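PDB 5FQ8: outer membrane protein Omp121 from Bacteroides thetaiotaomicron, which is an outer-membrane receptor of the TonB-dependent family that probably takes up a substrate of unknown identity into the periplasm, and binds metal ions including calcium. Local coordinates for residues R521-V526 and T543-W548; Y153-A158 and T594-D599. All coordinates share one frame; numbering follows the deposited sequence.

Contact 1 of 2, residues R521-V526 and T543-W548; sequences RRLMGV and TARNDW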
ATOM      1  N   ARG B 521      -0.284  -7.662 -25.305  1.00 27.53           N
ATOM      2  CA  ARG B 521       0.322  -7.704 -26.625  1.00 28.17           C
ATOM      3  C   ARG B 521      -0.347  -8.787 -27.439  1.00 28.73           C
ATOM      4  O   ARG B 521      -0.733  -9.825 -26.908  1.00 28.45           O
ATOM      5  CB  ARG B 521       1.813  -7.981 -26.547  1.00 27.81           C
ATOM      6  CG  ARG B 521       2.141  -9.275 -25.862  1.00 27.25           C
ATOM      7  CD  ARG B 521       3.623  -9.451 -25.649  1.00 26.84           C
ATOM      8  NE  ARG B 521       4.356  -9.393 -26.898  1.00 30.30           N
ATOM      9  CZ  ARG B 521       5.662  -9.201 -26.966  1.00 26.28           C
ATOM     10  NH1 ARG B 521       6.354  -9.056 -25.851  1.00 25.86           N
ATOM     11  NH2 ARG B 521       6.265  -9.149 -28.143  1.00 26.62           N
ATOM     12  N   ARG B 522      -0.483  -8.538 -28.726  1.00 27.67           N
ATOM     13  CA  ARG B 522      -1.152  -9.472 -29.611  1.00 28.11           C
ATOM     14  C   ARG B 522      -0.314  -9.697 -30.856  1.00 34.22           C
ATOM     15  O   ARG B 522       0.462  -8.835 -31.272  1.00 46.61           O
ATOM     16  CB  ARG B 522      -2.539  -8.982 -29.990  1.00 28.50           C
ATOM     17  CG  ARG B 522      -3.522  -9.047 -28.851  1.00 28.29           C
ATOM     18  CD  ARG B 522      -4.928  -8.679 -29.279  1.00 28.74           C
ATOM     19  NE  ARG B 522      -5.848  -8.841 -28.163  1.00 33.68           N
ATOM     20  CZ  ARG B 522      -6.601  -7.875 -27.655  1.00 28.58           C
ATOM     21  NH1 ARG B 522      -6.571  -6.664 -28.177  1.00 28.76           N
ATOM     22  NH2 ARG B 522      -7.394  -8.138 -26.632  1.00 28.46           N
ATOM     23  N   LEU B 523      -0.476 -10.876 -31.438  1.00 28.70           N
ATOM     24  CA  LEU B 523       0.246 -11.245 -32.640  1.00 29.07           C
ATOM     25  C   LEU B 523      -0.626 -12.169 -33.460  1.00 29.58           C
ATOM     26  O   LEU B 523      -1.330 -13.018 -32.914  1.00 33.23           O
ATOM     27  CB  LEU B 523       1.564 -11.934 -32.301  1.00 28.76           C
ATOM     28  CG  LEU B 523       2.406 -12.433 -33.470  1.00 33.84           C
ATOM     29  CD1 LEU B 523       3.318 -11.349 -33.964  1.00 34.33           C
ATOM     30  CD2 LEU B 523       3.204 -13.612 -33.038  1.00 28.94           C
ATOM     31  N   MET B 524      -0.592 -11.996 -34.761  1.00 32.93           N
ATOM     32  CA  MET B 524      -1.214 -12.944 -35.664  1.00 30.67           C
ATOM     33  C   MET B 524      -0.232 -13.268 -36.773  1.00 31.03           C
ATOM     34  O   MET B 524       0.568 -12.421 -37.178  1.00 31.05           O
ATOM     35  CB  MET B 524      -2.501 -12.399 -36.244  1.00 31.14           C
ATOM     36  CG  MET B 524      -3.607 -12.276 -35.242  1.00 30.91           C
ATOM     37  SD  MET B 524      -5.084 -11.620 -35.998  1.00 31.53           S
ATOM     38  CE  MET B 524      -4.590  -9.945 -36.270  1.00 32.38           C
ATOM     39  N   GLY B 525      -0.286 -14.500 -37.258  1.00 31.34           N
ATOM     40  CA  GLY B 525       0.558 -14.883 -38.371  1.00 38.44           C
ATOM     41  C   GLY B 525      -0.072 -15.951 -39.235  1.00 38.46           C
ATOM     42  O   GLY B 525      -1.000 -16.654 -38.821  1.00 39.48           O
ATOM     43  N   VAL B 526       0.447 -16.064 -40.449  1.00 32.93           N
ATOM     44  CA  VAL B 526       0.116 -17.159 -41.346  1.00 33.55           C
ATOM     45  C   VAL B 526       1.419 -17.805 -41.785  1.00 33.66           C
ATOM     46  O   VAL B 526       2.415 -17.109 -41.994  1.00 33.57           O
ATOM     47  CB  VAL B 526      -0.707 -16.666 -42.551  1.00 34.28           C
ATOM     48  CG1 VAL B 526      -0.066 -15.449 -43.159  1.00 34.40           C
ATOM     49  CG2 VAL B 526      -0.850 -17.770 -43.574  1.00 34.98           C
ATOM     50  N   THR B 543      10.179 -23.368 -45.320  1.00 47.41           N
ATOM     51  CA  THR B 543       9.296 -22.732 -44.353  1.00 54.15           C
ATOM     52  C   THR B 543       9.132 -21.255 -44.664  1.00 35.05           C
ATOM     53  O   THR B 543      10.064 -20.594 -45.116  1.00 35.19           O
ATOM     54  CB  THR B 543       9.822 -22.864 -42.938  1.00 34.30           C
ATOM     55  OG1 THR B 543      11.137 -22.316 -42.875  1.00 34.14           O
ATOM     56  CG2 THR B 543       9.855 -24.298 -42.509  1.00 34.32           C
ATOM     57  N   ALA B 544       7.940 -20.736 -44.386  1.00 37.90           N
ATOM     58  CA  ALA B 544       7.630 -19.328 -44.600  1.00 36.18           C
ATOM     59  C   ALA B 544       6.558 -18.898 -43.615  1.00 34.27           C
ATOM     60  O   ALA B 544       5.586 -19.624 -43.396  1.00 34.31           O
ATOM     61  CB  ALA B 544       7.150 -19.068 -46.027  1.00 35.65           C
ATOM     62  N   ARG B 545       6.737 -17.720 -43.026  1.00 33.79           N
ATOM     63  CA  ARG B 545       5.774 -17.206 -42.069  1.00 33.28           C
ATOM     64  C   ARG B 545       5.763 -15.693 -42.119  1.00 33.17           C
ATOM     65  O   ARG B 545       6.818 -15.062 -42.144  1.00 33.06           O
ATOM     66  CB  ARG B 545       6.082 -17.664 -40.645  1.00 32.54           C
ATOM     67  CG  ARG B 545       5.143 -17.066 -39.629  1.00 32.04           C
ATOM     68  CD  ARG B 545       5.167 -17.791 -38.302  1.00 31.45           C
ATOM     69  NE  ARG B 545       4.263 -17.138 -37.368  1.00 34.85           N
ATOM     70  CZ  ARG B 545       3.802 -17.689 -36.257  1.00 30.61           C
ATOM     71  NH1 ARG B 545       4.156 -18.910 -35.932  1.00 30.57           N
ATOM     72  NH2 ARG B 545       2.978 -17.014 -35.481  1.00 30.29           N
ATOM     73  N   ASN B 546       4.571 -15.118 -42.128  1.00 33.23           N
ATOM     74  CA  ASN B 546       4.409 -13.681 -41.975  1.00 37.59           C
ATOM     75  C   ASN B 546       3.611 -13.409 -40.713  1.00 37.47           C
ATOM     76  O   ASN B 546       2.585 -14.048 -40.475  1.00 39.22           O
ATOM     77  CB  ASN B 546       3.728 -13.049 -43.184  1.00 33.77           C
ATOM     78  CG  ASN B 546       3.921 -11.546 -43.226  1.00 33.72           C
ATOM     79  OD1 ASN B 546       4.861 -11.047 -43.848  1.00 33.97           O
ATOM     80  ND2 ASN B 546       3.046 -10.817 -42.540  1.00 33.41           N
ATOM     81  N   ASP B 547       4.088 -12.469 -39.913  1.00 31.96           N
ATOM     82  CA  ASP B 547       3.477 -12.129 -38.645  1.00 31.37           C
ATOM     83  C   ASP B 547       3.043 -10.675 -38.666  1.00 31.39           C
ATOM     84  O   ASP B 547       3.570  -9.861 -39.418  1.00 31.69           O
ATOM     85  CB  ASP B 547       4.441 -12.351 -37.485  1.00 30.71           C
ATOM     86  CG  ASP B 547       4.675 -13.791 -37.203  1.00 30.63           C
ATOM     87  OD1 ASP B 547       3.847 -14.603 -37.634  1.00 30.97           O
ATOM     88  OD2 ASP B 547       5.684 -14.111 -36.549  1.00 30.25           O
ATOM     89  N   TRP B 548       2.058 -10.363 -37.839  1.00 31.10           N
ATOM     90  CA  TRP B 548       1.636  -8.991 -37.592  1.00 31.02           C
ATOM     91  C   TRP B 548       1.642  -8.792 -36.091  1.00 30.32           C
ATOM     92  O   TRP B 548       0.906  -9.469 -35.374  1.00 30.10           O
ATOM     93  CB  TRP B 548       0.248  -8.724 -38.158  1.00 31.49           C
ATOM     94  CG  TRP B 548       0.139  -8.716 -39.636  1.00 32.24           C
ATOM     95  CD1 TRP B 548       0.131  -7.632 -40.440  1.00 32.66           C
ATOM     96  CD2 TRP B 548      -0.044  -9.847 -40.490  1.00 39.18           C
ATOM     97  NE1 TRP B 548      -0.026  -8.004 -41.747  1.00 33.37           N
ATOM     98  CE2 TRP B 548      -0.137  -9.365 -41.804  1.00 33.41           C
ATOM     99  CE3 TRP B 548      -0.126 -11.224 -40.273  1.00 32.64           C
ATOM    100  CZ2 TRP B 548      -0.304 -10.205 -42.895  1.00 34.04           C
ATOM    101  CZ3 TRP B 548      -0.292 -12.054 -41.357  1.00 33.26           C
ATOM    102  CH2 TRP B 548      -0.374 -11.544 -42.650  1.00 33.95           C
TER
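Met524 pairs with Trp548 and Val526 with Asn546 as antiparallel hydrogen-bonded pairs, with Gly525 opposite Asp547 as the non-hydrogen-bonded pair between them, the strand directions lying 154° apart. Met524 N donates to Trp548 O at 3.0 Å, and Val526 N to Asn546 O at 2.9 Å; each bond is answered by one in the reverse direction. On the face carrying Met524, Val526, Asn546 and Trp548, the indole, its CG anti to the carbonyl carbon (chi1 -69°), runs alongside Val526. Val526 CG1 meets the ring at its edge, 3.9 Å from Trp548 CZ3, while Asn546 ND2, hydrogen-bonded to Ser558 OG, sits over one ring face near the rim. This is a hairpin in the transmembrane barrel wall of a TonB-dependent receptor, and here Met524 and Trp548 also pack against a chain of another protein. On the face of Leu523, Arg545 and Asp547, Asp547 OD1 lies 3.4 Å from Gly525 CA. This oxygen lies in the guanidinium plane of Arg545 and takes the NE proton on its syn lone pair, at 2.6 Å. The arginine chain is extended, and its NH2 turns to Asn481 OD1; Tyr561 OH takes up Asp547 OD2. A leucine in place of Arg545 would probably leave Asp547 OD1 without its ionic mate and take this donor from Asn481 OD1. From the opposite direction, Leu523 CD2 comes 4.2 Å from Arg545 NH2.

Contact 2 of 2, residues Y153-A158 and T594-D599; sequences YGSRAA and TGNDAD
Ala158 and Thr594 point at each other, and their methyl groups meet, Ala158 CB lying 3.7 Å from Thr594 CG2. The rotation of the threonine decides what it offers: with OG1 anti to the carbonyl carbon (chi1 -61°), the hydroxyl turns off to Ala147 O, and CG2 is the branch left facing the 153-158 turn. That methyl also lies 3.7 Å from Ser155 O, so it is set against backbone as well as side chain. Ser155 likewise points toward the strand, but its CB approaches a carbonyl, coming 3.1 Å from Gly595 O. Asn596 starts out to one side and bends back, bringing its OD1 to 3.5 Å from Ser155 CB, while its ND2 is bonded to Glu643 OE1 on the adjoining strand. The turn keeps its own shape through a bond from Ala157 N to Gly154 O of 2.9 Å and a similar one from Ala158 N to Ser155 O, both spanning three residues as in a 3-10 helix. A compact turn of the plug domain laid against the end of a barrel strand is characteristic of the plug-in-barrel architecture of TonB-dependent receptors.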
ATOM      1  N   TYR B 153       6.391 -22.262 -34.838  1.00 37.54           N
ATOM      2  CA  TYR B 153       6.155 -21.737 -33.509  1.00 37.08           C
ATOM      3  C   TYR B 153       6.341 -20.235 -33.409  1.00 29.45           C
ATOM      4  O   TYR B 153       5.954 -19.653 -32.392  1.00 28.98           O
ATOM      5  CB  TYR B 153       7.072 -22.417 -32.493  1.00 35.93           C
ATOM      6  CG  TYR B 153       7.131 -23.905 -32.650  1.00 45.40           C
ATOM      7  CD1 TYR B 153       6.088 -24.713 -32.223  1.00 45.98           C
ATOM      8  CD2 TYR B 153       8.243 -24.509 -33.224  1.00 49.36           C
ATOM      9  CE1 TYR B 153       6.149 -26.082 -32.366  1.00 46.27           C
ATOM     10  CE2 TYR B 153       8.317 -25.875 -33.370  1.00 58.00           C
ATOM     11  CZ  TYR B 153       7.268 -26.658 -32.940  1.00 54.11           C
ATOM     12  OH  TYR B 153       7.342 -28.023 -33.085  1.00 48.63           O
ATOM     13  N   GLY B 154       6.914 -19.601 -34.414  1.00 29.74           N
ATOM     14  CA  GLY B 154       6.939 -18.155 -34.458  1.00 29.91           C
ATOM     15  C   GLY B 154       8.210 -17.551 -33.900  1.00 29.19           C
ATOM     16  O   GLY B 154       9.234 -18.215 -33.723  1.00 29.13           O
ATOM     17  N   SER B 155       8.120 -16.255 -33.598  1.00 28.94           N
ATOM     18  CA  SER B 155       9.312 -15.478 -33.281  1.00 29.53           C
ATOM     19  C   SER B 155      10.046 -16.040 -32.078  1.00 35.98           C
ATOM     20  O   SER B 155      11.276 -16.134 -32.086  1.00 35.00           O
ATOM     21  CB  SER B 155       8.937 -14.023 -33.039  1.00 28.49           C
ATOM     22  OG  SER B 155       8.132 -13.899 -31.891  1.00 28.05           O
ATOM     23  N   ARG B 156       9.311 -16.454 -31.047  1.00 27.86           N
ATOM     24  CA  ARG B 156       9.974 -16.921 -29.837  1.00 27.42           C
ATOM     25  C   ARG B 156      10.870 -18.111 -30.104  1.00 34.96           C
ATOM     26  O   ARG B 156      11.727 -18.425 -29.276  1.00 29.38           O
ATOM     27  CB  ARG B 156       8.952 -17.274 -28.763  1.00 27.11           C
ATOM     28  CG  ARG B 156       8.087 -16.123 -28.348  1.00 26.90           C
ATOM     29  CD  ARG B 156       7.137 -16.531 -27.279  1.00 26.65           C
ATOM     30  NE  ARG B 156       5.917 -17.102 -27.819  1.00 26.99           N
ATOM     31  CZ  ARG B 156       4.898 -17.482 -27.067  1.00 26.88           C
ATOM     32  NH1 ARG B 156       4.969 -17.352 -25.758  1.00 26.45           N
ATOM     33  NH2 ARG B 156       3.818 -17.989 -27.622  1.00 27.24           N
ATOM     34  N   ALA B 157      10.712 -18.763 -31.250  1.00 32.05           N
ATOM     35  CA  ALA B 157      11.483 -19.960 -31.535  1.00 29.24           C
ATOM     36  C   ALA B 157      12.921 -19.659 -31.913  1.00 28.49           C
ATOM     37  O   ALA B 157      13.731 -20.586 -31.969  1.00 28.64           O
ATOM     38  CB  ALA B 157      10.809 -20.755 -32.647  1.00 31.92           C
ATOM     39  N   ALA B 158      13.260 -18.396 -32.170  1.00 28.44           N
ATOM     40  CA  ALA B 158      14.636 -18.083 -32.515  1.00 28.56           C
ATOM     41  C   ALA B 158      15.563 -18.350 -31.354  1.00 28.15           C
ATOM     42  O   ALA B 158      16.752 -18.594 -31.558  1.00 28.31           O
ATOM     43  CB  ALA B 158      14.768 -16.634 -32.950  1.00 28.60           C
ATOM     44  N   THR B 594      14.340 -15.914 -38.792  1.00 31.23           N
ATOM     45  CA  THR B 594      13.227 -15.797 -37.860  1.00 30.73           C
ATOM     46  C   THR B 594      13.066 -14.336 -37.473  1.00 30.44           C
ATOM     47  O   THR B 594      13.987 -13.738 -36.909  1.00 30.15           O
ATOM     48  CB  THR B 594      13.437 -16.642 -36.609  1.00 30.20           C
ATOM     49  OG1 THR B 594      13.543 -18.022 -36.968  1.00 30.51           O
ATOM     50  CG2 THR B 594      12.264 -16.466 -35.687  1.00 29.75           C
ATOM     51  N   GLY B 595      11.900 -13.774 -37.768  1.00 30.54           N
ATOM     52  CA  GLY B 595      11.604 -12.414 -37.373  1.00 39.15           C
ATOM     53  C   GLY B 595      11.227 -12.293 -35.908  1.00 36.20           C
ATOM     54  O   GLY B 595      10.967 -13.272 -35.219  1.00 42.65           O
ATOM     55  N   ASN B 596      11.189 -11.052 -35.431  1.00 29.98           N
ATOM     56  CA  ASN B 596      10.854 -10.796 -34.043  1.00 28.72           C
ATOM     57  C   ASN B 596      10.351  -9.371 -33.899  1.00 28.65           C
ATOM     58  O   ASN B 596      10.707  -8.490 -34.679  1.00 28.99           O
ATOM     59  CB  ASN B 596      12.061 -11.012 -33.141  1.00 28.32           C
ATOM     60  CG  ASN B 596      11.693 -11.125 -31.700  1.00 27.74           C
ATOM     61  OD1 ASN B 596      10.586 -11.486 -31.359  1.00 27.63           O
ATOM     62  ND2 ASN B 596      12.635 -10.831 -30.837  1.00 27.38           N
ATOM     63  N   ASP B 597       9.526  -9.163 -32.892  1.00 30.15           N
ATOM     64  CA  ASP B 597       9.002  -7.855 -32.566  1.00 28.14           C
ATOM     65  C   ASP B 597       9.681  -7.341 -31.305  1.00 27.62           C
ATOM     66  O   ASP B 597      10.680  -7.885 -30.846  1.00 27.40           O
ATOM     67  CB  ASP B 597       7.483  -7.920 -32.414  1.00 28.16           C
ATOM     68  CG  ASP B 597       7.025  -9.014 -31.467  1.00 27.80           C
ATOM     69  OD1 ASP B 597       7.762  -9.374 -30.533  1.00 35.85           O
ATOM     70  OD2 ASP B 597       5.909  -9.520 -31.656  1.00 27.96           O
ATOM     71  N   ALA B 598       9.121  -6.297 -30.720  1.00 27.69           N
ATOM     72  CA  ALA B 598       9.701  -5.681 -29.545  1.00 26.99           C
ATOM     73  C   ALA B 598       8.837  -5.936 -28.322  1.00 26.57           C
ATOM     74  O   ALA B 598       7.737  -6.475 -28.404  1.00 36.29           O
ATOM     75  CB  ALA B 598       9.882  -4.185 -29.772  1.00 27.15           C
ATOM     76  N   ASP B 599       9.373  -5.551 -27.172  1.00 26.17           N
ATOM     77  CA  ASP B 599       8.628  -5.568 -25.931  1.00 25.80           C
ATOM     78  C   ASP B 599       7.496  -4.539 -25.993  1.00 25.93           C
ATOM     79  O   ASP B 599       7.444  -3.689 -26.883  1.00 26.27           O
ATOM     80  CB  ASP B 599       9.575  -5.289 -24.768  1.00 29.46           C
ATOM     81  CG  ASP B 599       9.142  -5.955 -23.492  1.00 27.40           C
ATOM     82  OD1 ASP B 599       7.918  -6.074 -23.277  1.00 27.00           O
ATOM     83  OD2 ASP B 599      10.031  -6.354 -22.708  1.00 24.75           O
TER

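In the fold
From the N terminus, the plug precedes the barrel in the chain, and its loop 153-158 lies between strands 138-144 and 161-166. Contact 1 closes a short loop of 16 residues, joining neighbouring strands of a hairpin. Contact 2 closes a far longer one of 435 residues, returning strand 582-596 to the plug, and the hairpin falls wholly within that span, so the two nest without crossing. Their centres are about 9 Å apart and they meet directly: Arg521 NH2 forms a salt bridge with Asp597 OD1 at 2.8 Å, and Arg545 NH1 packs against Gly154 N. The hairpin pairing and the plug-to-barrel contact thus lie side by side, where the plug meets the barrel wall.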